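Local coordinates for protein valine-pyruvate aminotransferase (Salmonella typhimurium, PDB 3G7Q) that catalyses the transfer of an amino group between valine and pyruvate with pyridoxal 5'-phosphate as cofactor, a reaction used in making alanine, at residues Leu248-Cys258 with Pro282-Met293; Leu134-Ala142 with Val368-Gly376. All blocks are in the same frame, centred on the assembly; numbering follows the deposited sequence.

Interaction 1 of 2, residues Leu248-Cys258 with Pro282-Met293; sequences LSKLGLPGSRC and PGGMGPAMMCEM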
loop_
_atom_site.group_PDB
_atom_site.type_symbol
_atom_site.label_atom_id
_atom_site.label_comp_id
_atom_site.label_asym_id
_atom_site.label_seq_id
_atom_site.Cartn_x
_atom_site.Cartn_y
_atom_site.Cartn_z
ATOM N N LEU A 248 -12.925 3.549 -1.776
ATOM C CA LEU A 248 -13.511 4.554 -0.900
ATOM C C LEU A 248 -13.106 5.983 -1.279
ATOM O O LEU A 248 -13.784 6.926 -0.926
ATOM C CB LEU A 248 -13.020 4.258 0.512
ATOM C CG LEU A 248 -13.624 4.928 1.722
ATOM C CD1 LEU A 248 -15.136 4.806 1.771
ATOM C CD2 LEU A 248 -12.965 4.260 2.960
ATOM N N SER A 249 -12.038 6.150 -2.040
ATOM C CA SER A 249 -11.477 7.491 -2.256
ATOM C C SER A 249 -12.400 8.491 -2.930
ATOM O O SER A 249 -12.471 9.654 -2.506
ATOM C CB SER A 249 -10.160 7.411 -3.037
ATOM O OG SER A 249 -10.390 7.082 -4.374
ATOM N N LYS A 250 -13.170 8.044 -3.917
ATOM C CA LYS A 250 -14.037 8.971 -4.655
ATOM C C LYS A 250 -15.311 9.342 -3.873
ATOM O O LYS A 250 -16.121 10.154 -4.339
ATOM C CB LYS A 250 -14.284 8.476 -6.075
ATOM C CG LYS A 250 -12.995 8.038 -6.818
ATOM C CD LYS A 250 -11.924 9.138 -6.943
ATOM C CE LYS A 250 -10.637 8.569 -7.534
ATOM N NZ LYS A 250 -9.625 9.629 -7.678
ATOM N N LEU A 251 -15.472 8.755 -2.684
ATOM C CA LEU A 251 -16.513 9.154 -1.757
ATOM C C LEU A 251 -16.131 10.489 -1.104
ATOM O O LEU A 251 -16.942 11.094 -0.407
ATOM C CB LEU A 251 -16.681 8.108 -0.647
ATOM C CG LEU A 251 -17.956 8.188 0.200
ATOM C CD1 LEU A 251 -19.121 7.687 -0.611
ATOM C CD2 LEU A 251 -17.829 7.377 1.483
ATOM N N GLY A 252 -14.887 10.936 -1.313
ATOM C CA GLY A 252 -14.369 12.166 -0.711
ATOM C C GLY A 252 -13.371 11.870 0.406
ATOM O O GLY A 252 -13.160 12.705 1.289
ATOM N N LEU A 253 -12.753 10.693 0.355
ATOM C CA LEU A 253 -11.774 10.262 1.341
ATOM C C LEU A 253 -10.472 9.867 0.641
ATOM O O LEU A 253 -9.963 8.767 0.852
ATOM C CB LEU A 253 -12.332 9.096 2.159
ATOM C CG LEU A 253 -13.572 9.405 3.009
ATOM C CD1 LEU A 253 -14.190 8.140 3.609
ATOM C CD2 LEU A 253 -13.224 10.448 4.130
ATOM N N PRO A 254 -9.916 10.782 -0.170
ATOM C CA PRO A 254 -8.713 10.441 -0.934
ATOM C C PRO A 254 -7.501 10.174 -0.052
ATOM O O PRO A 254 -6.534 9.586 -0.527
ATOM C CB PRO A 254 -8.510 11.678 -1.814
ATOM C CG PRO A 254 -9.090 12.793 -1.019
ATOM C CD PRO A 254 -10.321 12.178 -0.430
ATOM N N GLY A 255 -7.576 10.590 1.216
ATOM C CA GLY A 255 -6.550 10.311 2.213
ATOM C C GLY A 255 -6.688 8.968 2.903
ATOM O O GLY A 255 -5.811 8.581 3.672
ATOM N N SER A 256 -7.796 8.257 2.699
ATOM C CA SER A 256 -7.914 6.900 3.232
ATOM C C SER A 256 -7.331 6.021 2.133
ATOM O O SER A 256 -7.156 6.449 1.001
ATOM C CB SER A 256 -9.343 6.473 3.458
ATOM O OG SER A 256 -9.950 6.227 2.194
ATOM N N ARG A 257 -7.049 4.778 2.424
ATOM C CA ARG A 257 -6.443 3.948 1.389
ATOM C C ARG A 257 -7.165 2.666 1.449
ATOM O O ARG A 257 -6.703 1.734 2.119
ATOM C CB ARG A 257 -4.947 3.766 1.681
ATOM C CG ARG A 257 -4.089 4.962 1.331
ATOM C CD ARG A 257 -4.052 5.205 -0.170
ATOM N NE ARG A 257 -3.068 6.215 -0.537
ATOM C CZ ARG A 257 -3.229 7.527 -0.400
ATOM N NH1 ARG A 257 -4.339 8.029 0.132
ATOM N NH2 ARG A 257 -2.254 8.353 -0.776
ATOM N N CYS A 258 -8.321 2.618 0.787
ATOM C CA CYS A 258 -9.126 1.427 0.851
ATOM C C CYS A 258 -9.744 0.981 -0.481
ATOM O O CYS A 258 -10.808 1.456 -0.877
ATOM C CB CYS A 258 -10.199 1.631 1.896
ATOM S SG CYS A 258 -10.915 0.099 2.345
ATOM N N PRO A 282 -5.013 -2.187 3.345
ATOM C CA PRO A 282 -5.398 -0.834 3.710
ATOM C C PRO A 282 -5.098 -0.510 5.175
ATOM O O PRO A 282 -5.036 -1.409 5.991
ATOM C CB PRO A 282 -6.913 -0.853 3.501
ATOM C CG PRO A 282 -7.300 -2.201 3.848
ATOM C CD PRO A 282 -6.175 -3.089 3.341
ATOM N N GLY A 283 -4.945 0.770 5.497
ATOM C CA GLY A 283 -4.823 1.184 6.908
ATOM C C GLY A 283 -6.188 0.971 7.579
ATOM O O GLY A 283 -7.154 0.584 6.927
ATOM N N GLY A 284 -6.279 1.235 8.871
ATOM C CA GLY A 284 -7.496 0.983 9.616
ATOM C C GLY A 284 -8.619 1.998 9.552
ATOM O O GLY A 284 -9.780 1.624 9.725
HETATM N N MSE A 285 -8.312 3.253 9.271
HETATM C CA MSE A 285 -9.319 4.296 9.363
HETATM C C MSE A 285 -10.413 4.179 8.266
HETATM O O MSE A 285 -11.603 4.293 8.561
HETATM C CB MSE A 285 -8.634 5.650 9.352
HETATM C CG MSE A 285 -9.395 6.701 10.068
HETATM SE SE MSE A 285 -9.580 6.340 11.996
HETATM C CE MSE A 285 -11.086 7.156 11.965
ATOM N N GLY A 286 -9.991 3.905 7.032
ATOM C CA GLY A 286 -10.923 3.709 5.899
ATOM C C GLY A 286 -11.925 2.602 6.169
ATOM O O GLY A 286 -13.134 2.859 6.162
ATOM N N PRO A 287 -11.439 1.368 6.379
ATOM C CA PRO A 287 -12.355 0.292 6.720
ATOM C C PRO A 287 -13.279 0.592 7.900
ATOM O O PRO A 287 -14.466 0.235 7.836
ATOM C CB PRO A 287 -11.426 -0.881 7.043
ATOM C CG PRO A 287 -10.170 -0.584 6.294
ATOM C CD PRO A 287 -10.051 0.896 6.244
ATOM N N ALA A 288 -12.772 1.256 8.946
ATOM C CA ALA A 288 -13.596 1.554 10.117
ATOM C C ALA A 288 -14.700 2.543 9.755
ATOM O O ALA A 288 -15.865 2.372 10.156
ATOM C CB ALA A 288 -12.732 2.082 11.299
HETATM N N MSE A 289 -14.349 3.563 8.985
HETATM C CA MSE A 289 -15.340 4.543 8.546
HETATM C C MSE A 289 -16.398 3.896 7.669
HETATM O O MSE A 289 -17.579 4.201 7.804
HETATM C CB MSE A 289 -14.671 5.702 7.804
HETATM C CG MSE A 289 -13.839 6.554 8.756
HETATM SE SE MSE A 289 -12.907 7.908 7.784
HETATM C CE MSE A 289 -14.352 9.250 7.538
HETATM N N MSE A 290 -15.980 3.014 6.766
HETATM C CA MSE A 290 -16.937 2.296 5.919
HETATM C C MSE A 290 -17.872 1.428 6.745
HETATM O O MSE A 290 -19.076 1.408 6.500
HETATM C CB MSE A 290 -16.230 1.394 4.922
HETATM C CG MSE A 290 -15.592 2.111 3.779
HETATM SE SE MSE A 290 -15.195 0.829 2.360
HETATM C CE MSE A 290 -16.627 0.271 2.163
ATOM N N CYS A 291 -17.321 0.700 7.712
ATOM C CA CYS A 291 -18.161 -0.133 8.570
ATOM C C CYS A 291 -19.249 0.706 9.235
ATOM O O CYS A 291 -20.421 0.318 9.284
ATOM C CB CYS A 291 -17.366 -0.825 9.671
ATOM S SG CYS A 291 -16.463 -2.276 9.201
ATOM N N GLU A 292 -18.843 1.866 9.740
ATOM C CA GLU A 292 -19.751 2.762 10.423
ATOM C C GLU A 292 -20.801 3.319 9.473
ATOM O O GLU A 292 -21.984 3.361 9.824
ATOM C CB GLU A 292 -18.955 3.888 11.085
ATOM C CG GLU A 292 -19.656 4.643 12.162
ATOM C CD GLU A 292 -20.118 3.761 13.334
ATOM O OE1 GLU A 292 -19.491 2.729 13.678
ATOM O OE2 GLU A 292 -21.169 4.110 13.873
HETATM N N MSE A 293 -20.383 3.748 8.277
HETATM C CA MSE A 293 -21.341 4.274 7.306
HETATM C C MSE A 293 -22.351 3.209 6.883
HETATM O O MSE A 293 -23.540 3.506 6.714
HETATM C CB MSE A 293 -20.631 4.862 6.071
HETATM C CG MSE A 293 -19.886 6.141 6.392
HETATM SE SE MSE A 293 -19.109 6.952 4.824
HETATM C CE MSE A 293 -17.750 5.662 4.562
HETATM O O HOH W 1 -7.343 4.365 5.634
#
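Leu248, Leu251 and Leu253 face Met289, Met290 and Met293, all three deposited as selenomethionine, where a connecting loop of the class I aminotransferase fold rests on helix 285-295. The loop joins antiparallel strands 242-247 and 259-262 of the seven-stranded sheet, and the Ser-Leu-Ser-Lys sequence running into it is consistent with the family's cofactor-lysine motif. Apolar contact carries most of the interface. Leu253 and Met289 meet tip to tip, CD2 against CE at 3.8 Å. Leu251 likewise sends CD2 to Met293, 3.5 Å from CE, but both residues have two conformers, so the closeness is doubtful. The CB of Leu248 points at the helix, and with CG trans to the backbone N (chi1 -168°) both methyls lie against Met290 CG. Leu248 CD1 is 3.4 Å from Met290 CG, doubtful again because Met290 has two conformers. Nearer the start of the helix, Cys258 SG sits 4.1 Å from Pro287 CD.

With no side chain on Gly286, the helix comes close to the loop: its CA is 4.0 Å from Ser256 CB. Pro254 and Arg257 also pack on Cys69 and Gly283 of the second subunit.

Polar contacts are few. Leu253 O, which closes a type I turn, accepts from both Ser256 N and Ser256 OG. No direct hydrogen bond crosses between the segments; instead one water accepts from Arg257 N at 3.2 Å and from Gly286 N at 3.0 Å.

Interaction 2 of 2, residues Leu134-Ala142 with Val368-Gly376; sequences LAPEYIGYA and VPGHYFFPG. With EDO (1,2-ethanediol), chain F.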
loop_
_atom_site.group_PDB
_atom_site.type_symbol
_atom_site.label_atom_id
_atom_site.label_comp_id
_atom_site.label_asym_id
_atom_site.label_seq_id
_atom_site.Cartn_x
_atom_site.Cartn_y
_atom_site.Cartn_z
ATOM N N LEU A 134 -12.072 -1.259 -24.868
ATOM C CA LEU A 134 -12.598 0.065 -25.127
ATOM C C LEU A 134 -11.598 1.118 -24.596
ATOM O O LEU A 134 -11.801 1.711 -23.558
ATOM C CB LEU A 134 -14.009 0.220 -24.547
ATOM C CG LEU A 134 -14.931 1.427 -24.899
ATOM C CD1 LEU A 134 -14.966 1.731 -26.333
ATOM C CD2 LEU A 134 -16.328 1.149 -24.426
ATOM N N ALA A 135 -10.562 1.360 -25.369
ATOM C CA ALA A 135 -9.646 2.459 -25.058
ATOM C C ALA A 135 -10.364 3.764 -25.417
ATOM O O ALA A 135 -11.189 3.765 -26.318
ATOM C CB ALA A 135 -8.371 2.306 -25.846
ATOM N N PRO A 136 -10.037 4.891 -24.753
ATOM C CA PRO A 136 -9.022 5.090 -23.727
ATOM C C PRO A 136 -9.440 4.677 -22.312
ATOM O O PRO A 136 -10.618 4.756 -21.942
ATOM C CB PRO A 136 -8.775 6.603 -23.776
ATOM C CG PRO A 136 -10.074 7.146 -24.173
ATOM C CD PRO A 136 -10.735 6.148 -25.066
ATOM N N GLU A 137 -8.448 4.241 -21.550
ATOM C CA GLU A 137 -8.590 3.816 -20.169
ATOM C C GLU A 137 -7.497 4.489 -19.366
ATOM O O GLU A 137 -6.443 4.825 -19.904
ATOM C CB GLU A 137 -8.431 2.297 -20.059
ATOM C CG GLU A 137 -9.654 1.490 -20.445
ATOM C CD GLU A 137 -10.785 1.575 -19.412
ATOM O OE1 GLU A 137 -10.590 2.187 -18.345
ATOM O OE2 GLU A 137 -11.874 1.037 -19.684
ATOM N N TYR A 138 -7.753 4.715 -18.089
ATOM C CA TYR A 138 -6.763 5.299 -17.202
ATOM C C TYR A 138 -5.695 4.316 -16.717
ATOM O O TYR A 138 -4.517 4.649 -16.711
ATOM C CB TYR A 138 -7.454 5.933 -15.992
ATOM C CG TYR A 138 -6.492 6.254 -14.875
ATOM C CD1 TYR A 138 -5.631 7.330 -14.980
ATOM C CD2 TYR A 138 -6.436 5.475 -13.726
ATOM C CE1 TYR A 138 -4.728 7.638 -13.971
ATOM C CE2 TYR A 138 -5.525 5.768 -12.706
ATOM C CZ TYR A 138 -4.675 6.856 -12.839
ATOM O OH TYR A 138 -3.751 7.182 -11.860
ATOM N N ILE A 139 -6.061 3.115 -16.306
ATOM C CA ILE A 139 -4.999 2.226 -15.755
ATOM C C ILE A 139 -3.808 2.025 -16.727
ATOM O O ILE A 139 -2.639 1.943 -16.297
ATOM C CB ILE A 139 -5.569 0.874 -15.212
ATOM C CG1 ILE A 139 -4.488 0.144 -14.389
ATOM C CG2 ILE A 139 -6.141 0.022 -16.338
ATOM C CD1 ILE A 139 -3.955 0.962 -13.185
ATOM N N GLY A 140 -4.097 1.982 -18.028
ATOM C CA GLY A 140 -3.036 1.945 -19.042
ATOM C C GLY A 140 -2.136 3.176 -18.909
ATOM O O GLY A 140 -0.904 3.067 -18.965
ATOM N N TYR A 141 -2.749 4.351 -18.735
ATOM C CA TYR A 141 -1.999 5.598 -18.502
ATOM C C TYR A 141 -1.209 5.572 -17.190
ATOM O O TYR A 141 -0.028 5.902 -17.178
ATOM C CB TYR A 141 -2.950 6.800 -18.522
ATOM C CG TYR A 141 -2.464 8.103 -17.898
ATOM C CD1 TYR A 141 -1.585 8.931 -18.557
ATOM C CD2 TYR A 141 -2.970 8.539 -16.684
ATOM C CE1 TYR A 141 -1.170 10.144 -17.999
ATOM C CE2 TYR A 141 -2.585 9.757 -16.113
ATOM C CZ TYR A 141 -1.682 10.553 -16.773
ATOM O OH TYR A 141 -1.287 11.751 -16.211
ATOM N N ALA A 142 -1.862 5.172 -16.100
ATOM C CA ALA A 142 -1.236 5.144 -14.775
ATOM C C ALA A 142 -0.004 4.228 -14.713
ATOM O O ALA A 142 1.026 4.598 -14.140
ATOM C CB ALA A 142 -2.258 4.728 -13.722
ATOM N N VAL A 368 -4.387 17.136 -19.205
ATOM C CA VAL A 368 -3.608 15.943 -19.582
ATOM C C VAL A 368 -3.709 15.634 -21.068
ATOM O O VAL A 368 -4.797 15.512 -21.605
ATOM C CB VAL A 368 -4.022 14.677 -18.790
ATOM C CG1 VAL A 368 -2.988 13.573 -19.020
ATOM C CG2 VAL A 368 -4.162 14.994 -17.289
ATOM N N PRO A 369 -2.572 15.547 -21.758
ATOM C CA PRO A 369 -2.662 15.138 -23.153
ATOM C C PRO A 369 -3.270 13.745 -23.291
ATOM O O PRO A 369 -2.931 12.830 -22.541
ATOM C CB PRO A 369 -1.191 15.136 -23.616
ATOM C CG PRO A 369 -0.519 16.004 -22.678
ATOM C CD PRO A 369 -1.190 15.860 -21.366
ATOM N N GLY A 370 -4.171 13.595 -24.250
ATOM C CA GLY A 370 -4.906 12.350 -24.434
ATOM C C GLY A 370 -4.127 11.129 -24.866
ATOM O O GLY A 370 -4.507 10.004 -24.558
ATOM N N HIS A 371 -3.008 11.334 -25.543
ATOM C CA HIS A 371 -2.286 10.196 -26.105
ATOM C C HIS A 371 -1.848 9.199 -25.071
ATOM O O HIS A 371 -1.746 8.013 -25.361
ATOM C CB HIS A 371 -1.073 10.685 -26.896
ATOM C CG HIS A 371 -0.266 9.586 -27.512
ATOM N ND1 HIS A 371 -0.761 8.748 -28.494
ATOM C CD2 HIS A 371 1.023 9.221 -27.319
ATOM C CE1 HIS A 371 0.181 7.893 -28.849
ATOM N NE2 HIS A 371 1.279 8.169 -28.165
ATOM N N TYR A 372 -1.651 9.673 -23.854
ATOM C CA TYR A 372 -1.176 8.839 -22.797
ATOM C C TYR A 372 -2.177 7.793 -22.303
ATOM O O TYR A 372 -1.774 6.851 -21.626
ATOM C CB TYR A 372 -0.646 9.727 -21.661
ATOM C CG TYR A 372 0.449 10.686 -22.135
ATOM C CD1 TYR A 372 1.569 10.214 -22.833
ATOM C CD2 TYR A 372 0.380 12.044 -21.869
ATOM C CE1 TYR A 372 2.567 11.083 -23.281
ATOM C CE2 TYR A 372 1.380 12.917 -22.302
ATOM C CZ TYR A 372 2.467 12.439 -23.010
ATOM O OH TYR A 372 3.470 13.314 -23.431
ATOM N N PHE A 373 -3.457 7.910 -22.688
ATOM C CA PHE A 373 -4.484 6.954 -22.287
ATOM C C PHE A 373 -4.764 5.830 -23.297
ATOM O O PHE A 373 -5.785 5.147 -23.179
ATOM C CB PHE A 373 -5.792 7.706 -21.992
ATOM C CG PHE A 373 -5.667 8.734 -20.907
ATOM C CD1 PHE A 373 -5.306 10.039 -21.196
ATOM C CD2 PHE A 373 -5.904 8.396 -19.579
ATOM C CE1 PHE A 373 -5.195 11.004 -20.181
ATOM C CE2 PHE A 373 -5.785 9.348 -18.573
ATOM C CZ PHE A 373 -5.427 10.657 -18.883
ATOM N N PHE A 374 -3.907 5.679 -24.300
ATOM C CA PHE A 374 -4.083 4.675 -25.345
ATOM C C PHE A 374 -2.867 3.773 -25.532
ATOM O O PHE A 374 -2.461 3.519 -26.651
ATOM C CB PHE A 374 -4.308 5.347 -26.691
ATOM C CG PHE A 374 -5.559 6.142 -26.795
ATOM C CD1 PHE A 374 -5.556 7.495 -26.515
ATOM C CD2 PHE A 374 -6.713 5.567 -27.284
ATOM C CE1 PHE A 374 -6.694 8.231 -26.649
ATOM C CE2 PHE A 374 -7.860 6.312 -27.424
ATOM C CZ PHE A 374 -7.849 7.655 -27.113
ATOM N N PRO A 375 -2.292 3.260 -24.460
ATOM C CA PRO A 375 -1.122 2.418 -24.746
ATOM C C PRO A 375 -1.495 1.086 -25.388
ATOM O O PRO A 375 -2.547 0.520 -25.109
ATOM C CB PRO A 375 -0.538 2.161 -23.359
ATOM C CG PRO A 375 -1.744 2.175 -22.467
ATOM C CD PRO A 375 -2.603 3.300 -23.023
ATOM N N GLY A 376 -0.626 0.599 -26.258
ATOM C CA GLY A 376 -0.810 -0.704 -26.861
ATOM C C GLY A 376 -1.792 -0.823 -28.008
ATOM O O GLY A 376 -2.305 -1.913 -28.234
HETATM C C1 EDO F . 3.128 15.993 -21.506
HETATM O O1 EDO F . 3.292 15.956 -22.933
HETATM C C2 EDO F . 4.338 16.655 -20.843
HETATM O O2 EDO F . 5.535 15.892 -21.056
#
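The loop 134-137 and the 3-10 and loop residues 371-375 are tied by one backbone hydrogen bond, Glu137 N to Phe373 O at 3.3 Å, with an N-H...O angle of 152° and the donor in the carbonyl plane. Beside it, Phe373 and Tyr141 form an offset stack, their centroids 4.3 Å apart and planes at 27°. Tyr141 reaches this place with CG trans to its backbone N (chi1 162°), running alongside Phe373. Further along, its OH approaches Val368 CG1 at 3.8 Å, while Tyr372 CB closes on the ring edge, 3.3 Å from Tyr141 CD1. At its own rim the Phe373 ring is flanked by Glu137 O and Tyr138 CA.

In fold type I aminotransferases a large domain built on a seven-stranded sheet carries a smaller domain with its own sheet. Here the segment after strand 129-132 of the first meets the one that begins with edge strand 368-369 of the second. Leu20 of helix 17-25 touches Tyr141, Val368 and Tyr372.

Pro136, which follows a cis peptide bond, lays CB over one face of Phe374, 3.8 Å from the ring centroid, and Ala135 CB meets the same ring obliquely. Pro375 CG comes within 3.7 Å of Gly140 CA. The CB of Glu137 points away from 368-376; in the conformer given, OE1 is hydrogen-bonded to Ser187 OG. Tyr372 OH shares a 2.7 Å hydrogen bond with O1 of an ethanediol, probably from the crystallisation liquor; Gly16 O is hydrogen-bonded to the same molecule.

In the fold
Two buried contacts within one chain illustrate how place in the fold shapes chemistry. Each takes a segment that follows a strand of the seven-stranded sheet, 242-247 for interaction 1 and 129-132 for interaction 2, but their other partners differ: a helix in the first, the loop that follows the edge strand of the six-stranded sheet in the second. Their centres are 27 Å apart, on opposite sides of the chain's centre. Interaction 1, the farther out, also borders the second subunit and packs branched leucine and long selenomethionine chains, several with two conformers, beside a bridging water. Interaction 2 uses flat aromatic rings and prolines, plus a direct backbone bond, and joins segments much farther apart in sequence.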